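PDB 5CI5: extracellular solute-binding protein family 1 from Pseudothermotoga lettingae, which binds alpha-D-tagatose in its interdomain cleft and probably delivers this or related sugars to an ABC transporter. Local coordinates for residues Asp163-Ala168 / Ala286-Asp291; Gly195-Leu200 / Gly205-Asp210. All coordinates share one frame; numbering follows the deposited sequence.

Contact 1 (Asp163-Ala168 / Ala286-Asp291); sequences DELLDA and ALHPYD
Leu165, on helix 162-172, packs against Pro289 and His288 of the loop that leaves strand 283-286, a small apolar helix-to-loop contact within the periplasmic-binding-protein fold of this solute-binding protein. Leu165 CB lies 3.8 Å from Pro289 CB, with Pro289 CG close by, and the two side chains meet at about a right angle. Because Leu165 CG stands anti to the backbone N (chi1 167°), the branch runs on past the proline toward the imidazole, where CD2 comes within 4.0 Å of His288 CE1. Leucine suits the place: its CB meets the proline while one methyl, CD2, reaches the imidazole, all without a polar group to satisfy. Farther out, Met261 of strand 261-264 and Tyr182 also pack on Leu165, while Leu141 of strand 140-144 touches Pro289. Both nitrogens of the buried histidine are used. NE2 is hydrogen-bonded to the hydroxyl of Tyr182, and ND1 turns back to its own loop. Pro289 CD sits 3.3 Å above one face of the imidazole, toward the rim. Together with the Tyr182 bond, the one from His288 ND1 to Pro289 O, 2.9 Å long, helps to fix the imidazole's rotation: ND1 meets a carbonyl lone pair, and the oxygen lies close to the imidazole plane.

Contact 2 (Gly195-Leu200 / Gly205-Asp210); sequences GYMMFL and GKLLTD
The backbone N-H of Gly205 donates to Leu200 O over 2.9 Å, with an N-H...O angle of 147° and the donor tilted 29° from the carbonyl plane. This bond brings the chain back to the last turns of helix 190-202 soon after it has left them. Glycine suits the position because a beta carbon here would run into Leu200 CD1. Leu200 reaches over the backbone of the returning chain: with CG anti to its own N (chi1 174°), CD1 rests 3.9 Å from Gly205 CA, while CD2 lies 3.5 Å from Lys206 C, over the peptide leading to Leu207. CD2 also approaches Leu207 CB at 4.3 Å. An alanine in place of Leu200 would probably leave a gap beside Gly205 and the Lys206-Leu207 peptide, with the returning chain less well packed. Farther up the helix, the selenium of selenomethionine Met197 meets Leu207 CD2 at 4.4 Å, a looser apolar touch made by a long, flexible chain. Leu207 N is held by the hydroxyl of Tyr201, and Ile383 of helix 376-391 packs on Leu207. The side chain of Lys206 starts out away from the helix, and its NZ forms a salt bridge with Asp210 OD1 (3.5 Å). In this solute-binding-protein domain, loop residues 205-207 thus lie back against the last turns of the helix, where Met197 also touches Arg370 of the tagatose pocket.

In the fold
The centres of the two contacts lie about 17 Å apart, and helix 190-202 joins them: His288 of contact 1 packs on Met198 and Phe199, while other residues of that helix carry contact 2. Along the chain, 163-168 comes first, then both segments of contact 2, and finally 286-291, so contact 1 brings together parts more than a hundred residues apart and contact 2 is local. Contact 1 borders the antiparallel sheet of strands 261-264, 140-144 and 283-286; contact 2 lies toward helix 376-391. Helix 190-202 also bears the pocket residues Glu190 and Leu194; its later turns carry contact 2 and meet contact 1 through His288, so both lie in the second shell around the tagatose site or farther out.

Contact 1 (Asp163-Ala168 / Ala286-Asp291)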
ATOM      1  N   ASP A 163     -12.747  -4.011  20.247  1.00  9.80           N
ATOM      2  CA  ASP A 163     -13.417  -5.036  21.038  1.00 11.78           C
ATOM      3  C   ASP A 163     -14.265  -5.926  20.121  1.00 10.94           C
ATOM      4  O   ASP A 163     -14.280  -7.159  20.238  1.00 11.41           O
ATOM      5  CB  ASP A 163     -14.291  -4.418  22.111  1.00 12.70           C
ATOM      6  CG  ASP A 163     -13.480  -3.879  23.289  1.00 19.37           C
ATOM      7  OD1 ASP A 163     -12.278  -4.209  23.405  1.00 21.98           O
ATOM      8  OD2 ASP A 163     -14.059  -3.133  24.091  1.00 26.94           O
ATOM      9  N   GLU A 164     -14.956  -5.294  19.182  1.00 10.35           N
ATOM     10  CA  GLU A 164     -15.791  -6.037  18.240  1.00 11.23           C
ATOM     11  C   GLU A 164     -14.928  -6.872  17.293  1.00 10.60           C
ATOM     12  O   GLU A 164     -15.293  -7.998  16.952  1.00 10.42           O
ATOM     13  CB  GLU A 164     -16.693  -5.078  17.463  1.00 11.86           C
ATOM     14  CG  GLU A 164     -17.771  -4.470  18.349  1.00  9.74           C
ATOM     15  CD  GLU A 164     -18.543  -3.336  17.681  1.00 16.78           C
ATOM     16  OE1 GLU A 164     -18.220  -2.954  16.543  1.00 19.80           O
ATOM     17  OE2 GLU A 164     -19.481  -2.820  18.321  1.00 19.25           O
ATOM     18  N   LEU A 165     -13.763  -6.347  16.917  1.00  9.73           N
ATOM     19  CA  LEU A 165     -12.862  -7.070  16.015  1.00  9.32           C
ATOM     20  C   LEU A 165     -12.414  -8.346  16.689  1.00 11.05           C
ATOM     21  O   LEU A 165     -12.414  -9.421  16.096  1.00 10.98           O
ATOM     22  CB  LEU A 165     -11.649  -6.210  15.634  1.00  8.28           C
ATOM     23  CG  LEU A 165     -10.468  -6.904  14.944  1.00 10.86           C
ATOM     24  CD1 LEU A 165     -10.945  -7.499  13.658  1.00 15.89           C
ATOM     25  CD2 LEU A 165      -9.363  -5.893  14.707  1.00 13.57           C
ATOM     26  N   LEU A 166     -12.024  -8.223  17.944  1.00 10.75           N
ATOM     27  CA  LEU A 166     -11.539  -9.391  18.688  1.00 11.32           C
ATOM     28  C   LEU A 166     -12.629 -10.438  18.815  1.00 12.09           C
ATOM     29  O   LEU A 166     -12.397 -11.648  18.616  1.00 11.77           O
ATOM     30  CB  LEU A 166     -11.063  -8.976  20.073  1.00  8.86           C
ATOM     31  CG  LEU A 166     -10.558 -10.080  20.996  1.00 10.35           C
ATOM     32  CD1 LEU A 166      -9.430 -10.844  20.325  1.00 10.65           C
ATOM     33  CD2 LEU A 166     -10.107  -9.529  22.326  1.00 10.82           C
ATOM     34  N   ASP A 167     -13.828  -9.979  19.170  1.00 11.68           N
ATOM     35  CA  ASP A 167     -14.948 -10.897  19.359  1.00 10.24           C
ATOM     36  C   ASP A 167     -15.253 -11.644  18.059  1.00 11.44           C
ATOM     37  O   ASP A 167     -15.372 -12.881  18.065  1.00 12.32           O
ATOM     38  CB  ASP A 167     -16.183 -10.148  19.869  1.00 12.89           C
ATOM     39  CG  ASP A 167     -17.257 -11.097  20.384  1.00 28.40           C
ATOM     40  OD1 ASP A 167     -17.074 -11.688  21.471  1.00 41.22           O
ATOM     41  OD2 ASP A 167     -18.267 -11.267  19.689  1.00 36.45           O
ATOM     42  N   ALA A 168     -15.307 -10.924  16.941  1.00  8.38           N
ATOM     43  CA  ALA A 168     -15.611 -11.553  15.662  1.00 10.54           C
ATOM     44  C   ALA A 168     -14.493 -12.507  15.243  1.00 12.37           C
ATOM     45  O   ALA A 168     -14.768 -13.607  14.768  1.00 11.62           O
ATOM     46  CB  ALA A 168     -15.837 -10.517  14.593  1.00 15.41           C
ATOM     47  N   ALA A 286     -14.509  -2.088   4.919  1.00 10.24           N
ATOM     48  CA  ALA A 286     -15.070  -1.184   5.902  1.00  7.71           C
ATOM     49  C   ALA A 286     -13.936  -0.435   6.545  1.00 10.03           C
ATOM     50  O   ALA A 286     -12.789  -0.891   6.520  1.00  8.99           O
ATOM     51  CB  ALA A 286     -15.860  -1.935   6.957  1.00 10.77           C
ATOM     52  N   LEU A 287     -14.244   0.705   7.141  1.00 10.09           N
ATOM     53  CA  LEU A 287     -13.269   1.372   7.983  1.00  9.96           C
ATOM     54  C   LEU A 287     -12.671   0.358   8.967  1.00  6.41           C
ATOM     55  O   LEU A 287     -13.400  -0.399   9.608  1.00 10.01           O
ATOM     56  CB  LEU A 287     -13.936   2.517   8.735  1.00 11.54           C
ATOM     57  CG  LEU A 287     -13.084   3.334   9.698  1.00  8.72           C
ATOM     58  CD1 LEU A 287     -11.944   4.052   8.985  1.00 10.55           C
ATOM     59  CD2 LEU A 287     -13.977   4.349  10.402  1.00 13.35           C
ATOM     60  N   HIS A 288     -11.345   0.320   9.086  1.00  7.99           N
ATOM     61  CA  HIS A 288     -10.774  -0.681   9.958  1.00  8.32           C
ATOM     62  C   HIS A 288     -11.235  -0.400  11.397  1.00  7.57           C
ATOM     63  O   HIS A 288     -11.297   0.762  11.838  1.00  8.90           O
ATOM     64  CB  HIS A 288      -9.247  -0.704   9.881  1.00  6.82           C
ATOM     65  CG  HIS A 288      -8.620  -1.933  10.478  1.00  7.98           C
ATOM     66  ND1 HIS A 288      -8.420  -2.087  11.832  1.00  7.06           N
ATOM     67  CD2 HIS A 288      -8.121  -3.048   9.894  1.00  6.26           C
ATOM     68  CE1 HIS A 288      -7.824  -3.246  12.057  1.00  7.93           C
ATOM     69  NE2 HIS A 288      -7.651  -3.860  10.893  1.00  8.05           N
ATOM     70  N   PRO A 289     -11.586  -1.459  12.131  1.00  9.49           N
ATOM     71  CA  PRO A 289     -11.891  -1.280  13.556  1.00  9.57           C
ATOM     72  C   PRO A 289     -10.816  -0.471  14.287  1.00  8.12           C
ATOM     73  O   PRO A 289      -9.614  -0.622  14.012  1.00  8.61           O
ATOM     74  CB  PRO A 289     -11.944  -2.720  14.078  1.00 10.09           C
ATOM     75  CG  PRO A 289     -12.425  -3.499  12.896  1.00 11.43           C
ATOM     76  CD  PRO A 289     -11.747  -2.863  11.709  1.00  8.56           C
ATOM     77  N   TYR A 290     -11.251   0.378  15.213  1.00  8.50           N
ATOM     78  CA  TYR A 290     -10.321   1.268  15.898  1.00  7.61           C
ATOM     79  C   TYR A 290     -10.632   1.334  17.395  1.00 10.86           C
ATOM     80  O   TYR A 290     -11.633   0.776  17.879  1.00 11.83           O
ATOM     81  CB  TYR A 290     -10.338   2.663  15.243  1.00  9.09           C
ATOM     82  CG  TYR A 290     -11.661   3.395  15.329  1.00 10.11           C
ATOM     83  CD1 TYR A 290     -11.954   4.218  16.404  1.00 13.96           C
ATOM     84  CD2 TYR A 290     -12.602   3.274  14.329  1.00 11.97           C
ATOM     85  CE1 TYR A 290     -13.163   4.897  16.475  1.00 18.25           C
ATOM     86  CE2 TYR A 290     -13.808   3.944  14.392  1.00 15.17           C
ATOM     87  CZ  TYR A 290     -14.079   4.759  15.470  1.00 23.31           C
ATOM     88  OH  TYR A 290     -15.273   5.432  15.534  1.00 27.46           O
ATOM     89  N   ASP A 291      -9.731   1.994  18.117  1.00 11.89           N
ATOM     90  CA  ASP A 291      -9.762   2.139  19.562  1.00 11.16           C
ATOM     91  C   ASP A 291     -10.174   3.580  19.898  1.00 12.74           C
ATOM     92  O   ASP A 291     -11.359   3.860  20.116  1.00 16.20           O
ATOM     93  CB  ASP A 291      -8.380   1.791  20.131  1.00 13.23           C
ATOM     94  CG  ASP A 291      -8.247   2.098  21.606  1.00 17.87           C
ATOM     95  OD1 ASP A 291      -9.217   1.849  22.352  1.00 18.16           O
ATOM     96  OD2 ASP A 291      -7.164   2.568  22.018  1.00 17.31           O
TER

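Contact 2 (Gly195-Leu200 / Gly205-Asp210)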
ATOM      1  N   GLY A 195       0.655  -2.428   8.972  1.00  6.48           N
ATOM      2  CA  GLY A 195      -0.231  -3.022   9.971  1.00  8.17           C
ATOM      3  C   GLY A 195      -0.052  -2.343  11.320  1.00  7.77           C
ATOM      4  O   GLY A 195      -1.012  -1.916  11.962  1.00  7.43           O
ATOM      5  N   TYR A 196       1.190  -2.232  11.771  1.00  8.69           N
ATOM      6  CA  TYR A 196       1.425  -1.562  13.024  1.00  5.92           C
ATOM      7  C   TYR A 196       0.911  -0.108  13.003  1.00  7.43           C
ATOM      8  O   TYR A 196       0.267   0.346  13.958  1.00  7.72           O
ATOM      9  CB  TYR A 196       2.915  -1.596  13.394  1.00  7.67           C
ATOM     10  CG  TYR A 196       3.146  -0.819  14.663  1.00  6.03           C
ATOM     11  CD1 TYR A 196       2.631  -1.281  15.885  1.00  7.81           C
ATOM     12  CD2 TYR A 196       3.815   0.374  14.645  1.00  5.07           C
ATOM     13  CE1 TYR A 196       2.790  -0.549  17.044  1.00  8.84           C
ATOM     14  CE2 TYR A 196       3.990   1.105  15.804  1.00  8.07           C
ATOM     15  CZ  TYR A 196       3.479   0.630  16.987  1.00  7.39           C
ATOM     16  OH  TYR A 196       3.648   1.381  18.143  1.00 11.04           O
HETATM   17  N   MSE A 197       1.181   0.622  11.920  1.00  5.89           N
HETATM   18  CA  MSE A 197       0.699   1.995  11.785  1.00  9.72           C
HETATM   19  C   MSE A 197      -0.814   2.077  11.868  1.00  7.23           C
HETATM   20  O   MSE A 197      -1.335   2.987  12.516  1.00  8.39           O
HETATM   21  CB  MSE A 197       1.169   2.626  10.470  1.00  8.42           C
HETATM   22  CG  MSE A 197       2.626   2.989  10.475  1.00  7.20           C
HETATM   23 SE   MSE A 197       3.197   3.776   8.771  0.76 11.20          SE
HETATM   24  CE  MSE A 197       2.162   5.452   8.882  1.00 11.12           C
HETATM   25  N   MSE A 198      -1.521   1.159  11.209  1.00  5.93           N
HETATM   26  CA  MSE A 198      -2.989   1.133  11.306  1.00  5.22           C
HETATM   27  C   MSE A 198      -3.436   1.060  12.766  1.00  7.55           C
HETATM   28  O   MSE A 198      -4.327   1.807  13.172  1.00  9.19           O
HETATM   29  CB  MSE A 198      -3.575  -0.038  10.496  1.00  6.96           C
HETATM   30  CG  MSE A 198      -3.452   0.149   9.020  1.00  6.19           C
HETATM   31 SE   MSE A 198      -4.757   1.449   8.377  0.74 11.32          SE
HETATM   32  CE  MSE A 198      -6.342   0.337   8.519  1.00 10.07           C
ATOM     33  N   PHE A 199      -2.804   0.188  13.556  1.00  7.77           N
ATOM     34  CA  PHE A 199      -3.180   0.050  14.962  1.00  7.63           C
ATOM     35  C   PHE A 199      -2.687   1.234  15.828  1.00  5.97           C
ATOM     36  O   PHE A 199      -3.390   1.673  16.741  1.00  9.66           O
ATOM     37  CB  PHE A 199      -2.651  -1.280  15.501  1.00  7.27           C
ATOM     38  CG  PHE A 199      -3.490  -2.479  15.084  1.00  5.26           C
ATOM     39  CD1 PHE A 199      -3.659  -2.814  13.753  1.00  5.63           C
ATOM     40  CD2 PHE A 199      -4.126  -3.252  16.038  1.00  8.15           C
ATOM     41  CE1 PHE A 199      -4.434  -3.919  13.398  1.00  4.91           C
ATOM     42  CE2 PHE A 199      -4.904  -4.329  15.692  1.00  7.65           C
ATOM     43  CZ  PHE A 199      -5.069  -4.658  14.360  1.00  5.96           C
ATOM     44  N   LEU A 200      -1.495   1.740  15.539  1.00  5.64           N
ATOM     45  CA  LEU A 200      -0.926   2.901  16.238  1.00  6.90           C
ATOM     46  C   LEU A 200      -1.840   4.114  16.127  1.00  8.42           C
ATOM     47  O   LEU A 200      -2.174   4.742  17.128  1.00  9.19           O
ATOM     48  CB  LEU A 200       0.441   3.224  15.638  1.00  7.43           C
ATOM     49  CG  LEU A 200       1.168   4.483  16.101  1.00  9.12           C
ATOM     50  CD1 LEU A 200       1.565   4.426  17.566  1.00 10.49           C
ATOM     51  CD2 LEU A 200       2.396   4.723  15.197  1.00 11.48           C
ATOM     52  N   GLY A 205      -2.074   7.258  18.548  1.00  7.88           N
ATOM     53  CA  GLY A 205      -0.655   7.550  18.472  1.00  9.18           C
ATOM     54  C   GLY A 205      -0.235   8.069  17.108  1.00 12.65           C
ATOM     55  O   GLY A 205      -1.073   8.298  16.233  1.00 10.97           O
ATOM     56  N   LYS A 206       1.072   8.245  16.940  1.00 11.24           N
ATOM     57  CA  LYS A 206       1.653   8.770  15.710  1.00 12.18           C
ATOM     58  C   LYS A 206       3.013   8.132  15.542  1.00 10.27           C
ATOM     59  O   LYS A 206       3.638   7.725  16.537  1.00 10.28           O
ATOM     60  CB  LYS A 206       1.824  10.289  15.759  1.00 20.16           C
ATOM     61  CG  LYS A 206       0.580  11.092  16.057  1.00 37.95           C
ATOM     62  CD  LYS A 206       0.900  12.603  16.171  1.00 40.95           C
ATOM     63  CE  LYS A 206       2.172  12.876  16.984  1.00 51.42           C
ATOM     64  NZ  LYS A 206       2.347  14.314  17.346  1.00 56.43           N
ATOM     65  N   LEU A 207       3.496   8.059  14.301  1.00  9.77           N
ATOM     66  CA  LEU A 207       4.782   7.416  14.038  1.00  8.73           C
ATOM     67  C   LEU A 207       5.956   8.318  14.434  1.00 11.54           C
ATOM     68  O   LEU A 207       6.766   7.967  15.308  1.00  9.14           O
ATOM     69  CB  LEU A 207       4.878   7.020  12.560  1.00  8.68           C
ATOM     70  CG  LEU A 207       6.120   6.182  12.202  1.00  8.61           C
ATOM     71  CD1 LEU A 207       6.052   4.778  12.751  1.00 11.25           C
ATOM     72  CD2 LEU A 207       6.304   6.154  10.702  1.00 10.61           C
ATOM     73  N   LEU A 208       6.048   9.472  13.781  1.00 11.36           N
ATOM     74  CA  LEU A 208       7.006  10.513  14.151  1.00  9.82           C
ATOM     75  C   LEU A 208       6.305  11.753  14.647  1.00 14.57           C
ATOM     76  O   LEU A 208       5.092  11.935  14.451  1.00 13.27           O
ATOM     77  CB  LEU A 208       7.880  10.877  12.947  1.00  9.80           C
ATOM     78  CG  LEU A 208       8.592   9.780  12.149  1.00  8.57           C
ATOM     79  CD1 LEU A 208       9.475  10.436  11.053  1.00 12.82           C
ATOM     80  CD2 LEU A 208       9.435   8.890  13.051  1.00 12.45           C
ATOM     81  N   THR A 209       7.077  12.629  15.289  1.00 14.04           N
ATOM     82  CA  THR A 209       6.573  13.942  15.626  1.00 12.53           C
ATOM     83  C   THR A 209       6.224  14.700  14.338  1.00 14.99           C
ATOM     84  O   THR A 209       6.665  14.337  13.248  1.00 15.60           O
ATOM     85  CB  THR A 209       7.605  14.733  16.475  1.00 19.02           C
ATOM     86  OG1 THR A 209       8.849  14.862  15.774  1.00 16.34           O
ATOM     87  CG2 THR A 209       7.856  13.999  17.796  1.00 20.46           C
ATOM     88  N   ASP A 210       5.391  15.729  14.469  1.00 17.96           N
ATOM     89  CA  ASP A 210       4.880  16.446  13.311  1.00 21.32           C
ATOM     90  C   ASP A 210       5.969  17.042  12.436  1.00 21.83           C
ATOM     91  O   ASP A 210       5.775  17.146  11.222  1.00 23.66           O
ATOM     92  CB  ASP A 210       3.927  17.551  13.762  1.00 23.21           C
ATOM     93  CG  ASP A 210       2.619  17.006  14.296  1.00 39.70           C
ATOM     94  OD1 ASP A 210       2.363  15.793  14.128  1.00 38.52           O
ATOM     95  OD2 ASP A 210       1.846  17.793  14.880  1.00 45.89           O
TER